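Local atomic coordinates of endo-alpha-(1->5)-L-arabinanase (Bacillus licheniformis, PDB entry 6B7K), a protein that probably hydrolyses internal alpha-1,5-arabinofuranosidic linkages in arabinans, as a calcium-containing glycoside hydrolase of family 43. Residues W13-D18 with S284-N289; A82-Y87 with H262-N267; A193-Y198 with Y204-F209. All blocks are in the same frame, centred on the assembly; numbering follows the deposited sequence.

Contact 1: W13-D18 with S284-N289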
# COMPACT_ATOMS: atom_id res chain seq x y z
N TRP A 13 2.62 14.61 11.79
CA TRP A 13 3.22 15.68 11.00
C TRP A 13 2.11 16.46 10.32
O TRP A 13 1.38 15.91 9.49
CB TRP A 13 4.19 15.13 9.96
CG TRP A 13 5.42 14.50 10.52
CD1 TRP A 13 5.76 14.37 11.83
CD2 TRP A 13 6.49 13.91 9.77
NE1 TRP A 13 6.97 13.73 11.95
CE2 TRP A 13 7.44 13.44 10.70
CE3 TRP A 13 6.74 13.74 8.41
CZ2 TRP A 13 8.62 12.81 10.31
CZ3 TRP A 13 7.90 13.11 8.02
CH2 TRP A 13 8.83 12.66 8.96
N ASP A 14 1.98 17.74 10.66
CA ASP A 14 0.97 18.58 10.04
C ASP A 14 1.39 18.89 8.61
O ASP A 14 2.31 19.68 8.39
CB ASP A 14 0.77 19.86 10.85
CG ASP A 14 -0.52 20.56 10.51
OD1 ASP A 14 -1.39 19.93 9.88
OD2 ASP A 14 -0.67 21.75 10.88
N THR A 15 0.72 18.28 7.64
CA THR A 15 1.04 18.46 6.23
C THR A 15 0.26 19.64 5.67
O THR A 15 -0.95 19.77 5.90
CB THR A 15 0.73 17.19 5.44
OG1 THR A 15 -0.66 16.87 5.57
CG2 THR A 15 1.57 16.03 5.94
N LYS A 16 0.96 20.51 4.94
CA LYS A 16 0.39 21.72 4.36
C LYS A 16 0.80 21.83 2.91
O LYS A 16 1.71 21.15 2.44
CB LYS A 16 0.83 22.97 5.14
CG LYS A 16 2.33 23.19 5.13
CD LYS A 16 2.75 24.24 6.15
CE LYS A 16 2.62 23.71 7.57
NZ LYS A 16 3.16 24.68 8.57
N GLY A 17 0.12 22.71 2.19
CA GLY A 17 0.45 22.90 0.78
C GLY A 17 -0.34 21.93 -0.07
O GLY A 17 -1.54 21.73 0.15
N ASP A 18 0.33 21.34 -1.06
CA ASP A 18 -0.30 20.39 -1.97
C ASP A 18 -0.21 18.98 -1.38
O ASP A 18 0.50 18.10 -1.87
CB ASP A 18 0.35 20.47 -3.35
CG ASP A 18 -0.46 19.78 -4.43
OD1 ASP A 18 -1.50 19.17 -4.11
OD2 ASP A 18 -0.06 19.85 -5.61
N SER A 284 -9.19 13.62 0.78
CA SER A 284 -8.15 12.85 1.43
C SER A 284 -6.82 13.60 1.40
O SER A 284 -6.35 14.00 0.33
CB SER A 284 -8.00 11.49 0.76
OG SER A 284 -7.75 11.63 -0.63
N LYS A 285 -6.22 13.78 2.57
CA LYS A 285 -4.94 14.44 2.73
C LYS A 285 -3.87 13.42 3.12
O LYS A 285 -4.15 12.24 3.33
CB LYS A 285 -5.03 15.56 3.78
CG LYS A 285 -6.18 16.52 3.55
CD LYS A 285 -5.99 17.30 2.26
CE LYS A 285 -7.04 18.38 2.12
NZ LYS A 285 -6.77 19.26 0.95
N LEU A 286 -2.64 13.90 3.23
CA LEU A 286 -1.50 13.08 3.62
C LEU A 286 -1.25 13.22 5.11
O LEU A 286 -1.13 14.34 5.62
CB LEU A 286 -0.25 13.46 2.82
CG LEU A 286 1.04 12.73 3.18
CD1 LEU A 286 0.88 11.23 2.96
CD2 LEU A 286 2.21 13.27 2.37
N LEU A 287 -1.18 12.09 5.81
CA LEU A 287 -0.88 12.06 7.24
C LEU A 287 0.34 11.18 7.46
O LEU A 287 0.35 10.01 7.05
CB LEU A 287 -2.07 11.55 8.05
CG LEU A 287 -3.19 12.56 8.30
CD1 LEU A 287 -4.15 12.03 9.35
CD2 LEU A 287 -2.60 13.90 8.74
N ILE A 288 1.37 11.74 8.09
CA ILE A 288 2.62 11.04 8.34
C ILE A 288 2.90 11.06 9.83
O ILE A 288 2.77 12.10 10.49
CB ILE A 288 3.79 11.69 7.56
CG1 ILE A 288 3.43 11.83 6.09
CG2 ILE A 288 5.04 10.86 7.72
CD1 ILE A 288 4.47 12.53 5.28
N ASN A 289 3.26 9.90 10.37
CA ASN A 289 3.57 9.75 11.78
C ASN A 289 4.89 9.02 11.95
O ASN A 289 5.23 8.14 11.15
CB ASN A 289 2.48 8.97 12.53
CG ASN A 289 1.25 9.81 12.79
OD1 ASN A 289 1.05 10.31 13.90
ND2 ASN A 289 0.41 9.98 11.78
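Trp13 and Thr15 each fasten the chain near its N-terminus to a backbone carbonyl of strand 284-289. Trp13 N donates to Ile288 O, 2.8 Å between them. Two residues on, the hydroxyl of Thr15 donates to Leu286 O in the plane of that carbonyl, OG1 to O 2.6 Å. One bond thus comes from a backbone amide and the other from a side-chain hydroxyl. Thr15 chi1 of 59° sets OG1 between its own N and carbonyl carbon and turns it toward Leu286 O, with the methyl CG2 alongside the same oxygen. The indole of Trp13 swings to the side of its backbone N (chi1 -67°), so that ring and N-H address the same residue: CE3 meets Ile288 CG2 obliquely at 3.4 Å, and Ile288 CD1 reaches the same ring carbon at 4.1 Å. Further out, Asn19 ND2 bonds to Thr15 OG1 and fixes the hydroxyl from a second direction. Trp33 meets the Trp13 ring edge-to-face, and Trp55 packs on Leu286 and Ile288. Lys16 and Asp18 continue through backbone bonds to Arg53 and Trp55. The N-terminal segment therefore spans the seam between the first and last blades of the five-bladed beta-propeller of family 43.

Contact 2: A82-Y87 with H262-N267. With CA (calcium ion), chain F.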
# COMPACT_ATOMS: atom_id res chain seq x y z
N ALA A 82 -2.88 2.88 -5.97
CA ALA A 82 -2.10 2.26 -4.91
C ALA A 82 -0.69 1.87 -5.34
O ALA A 82 -0.40 0.68 -5.49
CB ALA A 82 -2.83 1.03 -4.38
N PRO A 83 0.20 2.83 -5.54
CA PRO A 83 1.59 2.48 -5.87
C PRO A 83 2.38 2.11 -4.62
O PRO A 83 2.04 2.49 -3.50
CB PRO A 83 2.13 3.77 -6.50
CG PRO A 83 1.35 4.84 -5.84
CD PRO A 83 -0.02 4.29 -5.56
N ASP A 84 3.45 1.35 -4.84
CA ASP A 84 4.39 1.00 -3.79
C ASP A 84 5.80 1.27 -4.30
O ASP A 84 6.19 0.75 -5.35
CB ASP A 84 4.25 -0.46 -3.36
CG ASP A 84 5.22 -0.83 -2.26
OD1 ASP A 84 5.23 -0.15 -1.22
OD2 ASP A 84 5.99 -1.80 -2.44
N ILE A 85 6.56 2.06 -3.55
CA ILE A 85 7.90 2.48 -3.95
C ILE A 85 8.89 2.01 -2.89
O ILE A 85 8.64 2.14 -1.68
CB ILE A 85 7.97 4.01 -4.14
CG1 ILE A 85 9.38 4.44 -4.56
CG2 ILE A 85 7.49 4.73 -2.89
CD1 ILE A 85 9.81 3.89 -5.90
N SER A 86 10.02 1.47 -3.34
CA SER A 86 11.07 1.04 -2.43
C SER A 86 12.35 0.85 -3.23
O SER A 86 12.33 0.66 -4.45
CB SER A 86 10.69 -0.25 -1.70
OG SER A 86 10.36 -1.27 -2.62
N TYR A 87 13.47 0.90 -2.52
CA TYR A 87 14.79 0.65 -3.09
C TYR A 87 15.29 -0.70 -2.60
O TYR A 87 15.27 -0.97 -1.40
CB TYR A 87 15.77 1.76 -2.73
CG TYR A 87 17.08 1.71 -3.47
CD1 TYR A 87 17.22 2.28 -4.73
CD2 TYR A 87 18.20 1.09 -2.92
CE1 TYR A 87 18.42 2.24 -5.41
CE2 TYR A 87 19.40 1.04 -3.59
CZ TYR A 87 19.51 1.62 -4.84
OH TYR A 87 20.70 1.58 -5.52
N HIS A 262 -5.16 2.88 3.85
CA HIS A 262 -4.08 2.56 2.93
C HIS A 262 -2.74 3.09 3.41
O HIS A 262 -2.14 3.98 2.80
CB HIS A 262 -4.37 3.07 1.52
CG HIS A 262 -3.64 2.31 0.46
ND1 HIS A 262 -2.26 2.33 0.34
CD2 HIS A 262 -4.08 1.47 -0.51
CE1 HIS A 262 -1.89 1.55 -0.66
NE2 HIS A 262 -2.98 1.02 -1.19
N GLN A 263 -2.27 2.53 4.52
CA GLN A 263 -1.04 2.97 5.15
C GLN A 263 0.17 2.29 4.51
O GLN A 263 0.05 1.38 3.69
CB GLN A 263 -1.07 2.66 6.65
CG GLN A 263 -0.82 1.20 6.98
CD GLN A 263 -1.84 0.27 6.35
OE1 GLN A 263 -3.04 0.55 6.34
NE2 GLN A 263 -1.36 -0.84 5.80
N ASP A 264 1.35 2.76 4.90
CA ASP A 264 2.61 2.12 4.55
C ASP A 264 3.65 2.60 5.54
O ASP A 264 3.55 3.70 6.08
CB ASP A 264 3.03 2.44 3.11
CG ASP A 264 3.96 1.39 2.53
OD1 ASP A 264 4.42 0.52 3.29
OD2 ASP A 264 4.22 1.44 1.31
N VAL A 265 4.65 1.75 5.78
CA VAL A 265 5.70 2.03 6.76
C VAL A 265 7.04 2.13 6.04
O VAL A 265 7.30 1.39 5.08
CB VAL A 265 5.75 0.96 7.87
CG1 VAL A 265 4.49 1.03 8.72
CG2 VAL A 265 5.91 -0.43 7.26
N LEU A 266 7.89 3.04 6.50
CA LEU A 266 9.21 3.26 5.92
C LEU A 266 10.26 3.18 7.01
O LEU A 266 10.17 3.87 8.03
CB LEU A 266 9.29 4.63 5.23
CG LEU A 266 10.69 5.10 4.81
CD1 LEU A 266 11.27 4.19 3.73
CD2 LEU A 266 10.65 6.55 4.34
N ASN A 267 11.26 2.32 6.79
CA ASN A 267 12.43 2.20 7.66
C ASN A 267 12.05 1.85 9.10
O ASN A 267 12.81 2.14 10.03
CB ASN A 267 13.27 3.48 7.63
CG ASN A 267 14.73 3.24 7.93
OD1 ASN A 267 15.21 2.10 7.87
ND2 ASN A 267 15.46 4.30 8.25
CA CA F . 5.70 -0.59 1.14
O HOH W 1 7.43 -0.21 3.06
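Asp84 and Asp264 bring their carboxylates together on one calcium ion, joining the innermost strands of two blades of the five-bladed beta-propeller close to its central axis. No hydrogen bond links the segments directly; the metal does the joining. Asp84 gives a single oxygen, OD1, at 2.4 Å from the calcium. Asp264 is bidentate, its OD2 at 2.5 Å and its OD1 at 2.7 Å from the ion. Both side chains extend with CG opposite their own backbone N (chi1 -180° in Asp84), which carries the carboxylates across the gap between the strands, where Asp84 CA and Asp264 CA stand 8.6 Å apart. The side chains cross at about a right angle, and Asp84 OD1 and Asp264 OD2, which would probably repel each other without the metal, share the cation. Asp142 supplies a further carboxylate oxygen. Second-shell donors steady the group: Leu143 N bonds to Asp84 OD2, and Ser25 OG to Asp264 OD2. At the other end, Ala82 CB approaches His262 NE2 at 3.2 Å with the ring oblique to the methyl. His262 is predicted to matter for substrate recognition, and its side chain lies beside Asp23, the predicted proton acceptor, and about 3 Å from another calcium ion. Beyond the metal no side chain bridges the gap between the strands, and Tyr87 and Asn267 at its end are exposed. On this looser flank a water takes one calcium position at 2.6 Å and donates to Val265 O, while Val265 N bonds to Asp264 OD1 on its anti side, 30° out of the carboxylate plane.

Contact 3: A193-Y198 with Y204-F209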
# COMPACT_ATOMS: atom_id res chain seq x y z
N ALA A 193 -5.11 -3.12 1.15
CA ALA A 193 -3.95 -2.26 1.37
C ALA A 193 -2.93 -2.85 2.35
O ALA A 193 -2.58 -2.20 3.35
CB ALA A 193 -4.40 -0.88 1.83
N PRO A 194 -2.42 -4.05 2.10
CA PRO A 194 -1.49 -4.66 3.05
C PRO A 194 -0.07 -4.16 2.86
O PRO A 194 0.36 -3.85 1.76
CB PRO A 194 -1.59 -6.15 2.71
CG PRO A 194 -1.82 -6.15 1.23
CD PRO A 194 -2.63 -4.91 0.92
N ASN A 195 0.65 -4.08 3.98
CA ASN A 195 2.09 -3.85 3.93
C ASN A 195 2.73 -4.59 5.08
O ASN A 195 2.23 -4.56 6.21
CB ASN A 195 2.43 -2.35 3.95
CG ASN A 195 2.09 -1.69 5.27
OD1 ASN A 195 1.00 -1.15 5.45
ND2 ASN A 195 3.04 -1.71 6.20
N ILE A 196 3.84 -5.28 4.80
CA ILE A 196 4.51 -6.15 5.76
C ILE A 196 5.90 -5.59 6.02
O ILE A 196 6.57 -5.10 5.11
CB ILE A 196 4.61 -7.60 5.25
CG1 ILE A 196 3.26 -8.06 4.69
CG2 ILE A 196 5.07 -8.53 6.35
CD1 ILE A 196 3.29 -9.46 4.13
N THR A 197 6.34 -5.67 7.28
CA THR A 197 7.68 -5.26 7.65
C THR A 197 8.22 -6.19 8.73
O THR A 197 7.47 -6.70 9.56
CB THR A 197 7.72 -3.81 8.15
OG1 THR A 197 9.04 -3.48 8.60
CG2 THR A 197 6.74 -3.61 9.29
N TYR A 198 9.53 -6.40 8.71
CA TYR A 198 10.22 -7.22 9.69
C TYR A 198 10.93 -6.34 10.71
O TYR A 198 11.56 -5.34 10.36
CB TYR A 198 11.25 -8.14 9.01
CG TYR A 198 12.11 -8.92 9.98
CD1 TYR A 198 11.69 -10.14 10.49
CD2 TYR A 198 13.35 -8.44 10.38
CE1 TYR A 198 12.47 -10.86 11.37
CE2 TYR A 198 14.14 -9.15 11.27
CZ TYR A 198 13.70 -10.36 11.76
OH TYR A 198 14.48 -11.07 12.63
N TYR A 204 5.40 -7.80 10.69
CA TYR A 204 4.21 -7.04 11.07
C TYR A 204 3.41 -6.69 9.83
O TYR A 204 3.83 -5.84 9.03
CB TYR A 204 4.60 -5.78 11.84
CG TYR A 204 5.22 -6.06 13.19
CD1 TYR A 204 6.57 -6.32 13.30
CD2 TYR A 204 4.44 -6.06 14.34
CE1 TYR A 204 7.14 -6.58 14.53
CE2 TYR A 204 5.01 -6.32 15.57
CZ TYR A 204 6.36 -6.58 15.66
OH TYR A 204 6.93 -6.84 16.89
N LEU A 205 2.26 -7.33 9.67
CA LEU A 205 1.36 -7.05 8.55
C LEU A 205 0.36 -5.98 8.97
O LEU A 205 -0.48 -6.21 9.85
CB LEU A 205 0.64 -8.32 8.11
CG LEU A 205 -0.55 -8.12 7.16
CD1 LEU A 205 -0.10 -7.44 5.87
CD2 LEU A 205 -1.26 -9.43 6.87
N PHE A 206 0.46 -4.80 8.36
CA PHE A 206 -0.56 -3.77 8.50
C PHE A 206 -1.58 -3.92 7.37
O PHE A 206 -1.22 -4.31 6.26
CB PHE A 206 0.05 -2.37 8.45
CG PHE A 206 1.07 -2.11 9.52
CD1 PHE A 206 2.38 -2.56 9.38
CD2 PHE A 206 0.74 -1.38 10.65
CE1 PHE A 206 3.32 -2.31 10.35
CE2 PHE A 206 1.68 -1.13 11.63
CZ PHE A 206 2.97 -1.59 11.48
N VAL A 207 -2.84 -3.62 7.67
CA VAL A 207 -3.92 -3.69 6.69
C VAL A 207 -4.89 -2.54 6.95
O VAL A 207 -4.82 -1.85 7.96
CB VAL A 207 -4.68 -5.04 6.72
CG1 VAL A 207 -3.78 -6.20 6.30
CG2 VAL A 207 -5.27 -5.28 8.10
N SER A 208 -5.82 -2.37 6.01
CA SER A 208 -6.89 -1.39 6.13
C SER A 208 -8.22 -2.12 6.19
O SER A 208 -8.48 -3.02 5.38
CB SER A 208 -6.86 -0.40 4.96
OG SER A 208 -5.63 0.30 4.93
N PHE A 209 -9.06 -1.74 7.15
CA PHE A 209 -10.36 -2.37 7.35
C PHE A 209 -11.48 -1.49 6.81
O PHE A 209 -11.41 -0.26 6.87
CB PHE A 209 -10.61 -2.65 8.83
CG PHE A 209 -9.94 -3.90 9.34
CD1 PHE A 209 -9.30 -4.78 8.48
CD2 PHE A 209 -9.96 -4.20 10.70
CE1 PHE A 209 -8.69 -5.93 8.96
CE2 PHE A 209 -9.35 -5.35 11.18
CZ PHE A 209 -8.72 -6.21 10.31
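Tyr204 opens the pairing with Thr197: its N donates to Thr197 O at 2.6 Å, and the same carbonyl oxygen lies in plane at the edge of the tyrosine ring. The return bond, Thr197 N to Tyr204 O, is longer at 3.1 Å. Leu205 turns to the sheet face of Ile196, where its CD1 lies 3.6 Å from Ile196 CG1 and 3.7 Å from Pro194 CB. These strands form an antiparallel beta hairpin, the two inner strands of a propeller blade, and Phe206 with Asn195 is its next hydrogen-bonded pair, Phe206 N to Asn195 O 2.8 Å. With chi1 at 67°, the Asn195 amide folds back beside the phenylalanine, its plane only 10° from that of the ring and Asn195 ND2 at 3.4 Å from Phe206 CD1. Asn195 OD1 accepts from Gln263 NE2; with an alanine here, Gln263 NE2 would probably lose one of its acceptors and a gap would open beside CB and CD1 of Phe206. Thr197 CG2 touches the edge of the Phe206 ring at CE1, 3.8 Å away. Val207 sets CG1 against Pro194 CB, and Ser208, whose OG bonds to Gln263 OE1, places that oxygen 3.5 Å from Ala193 CB.

In the fold
Contacts 2 and 3 touch through Gln263, which bridges to strand 193-198: its NE2 bonds to Ala193 O at 3.1 Å, helping to tie the inner strand of the last blade to that of the preceding one. Their centres lie 10 Å apart, and the side chain of Asn195 is about 5 Å from a bound calcium. Contact 3 also adjoins the predicted catalytic centre, since Ala193 directly follows Glu192, the predicted proton donor. Contact 1 is peripheral: its centre is 16 Å from that of contact 2 and 21 Å from that of contact 3. It shares the last blade with contact 2, Leu286 and Asp264 being about 9 Å apart between side chains.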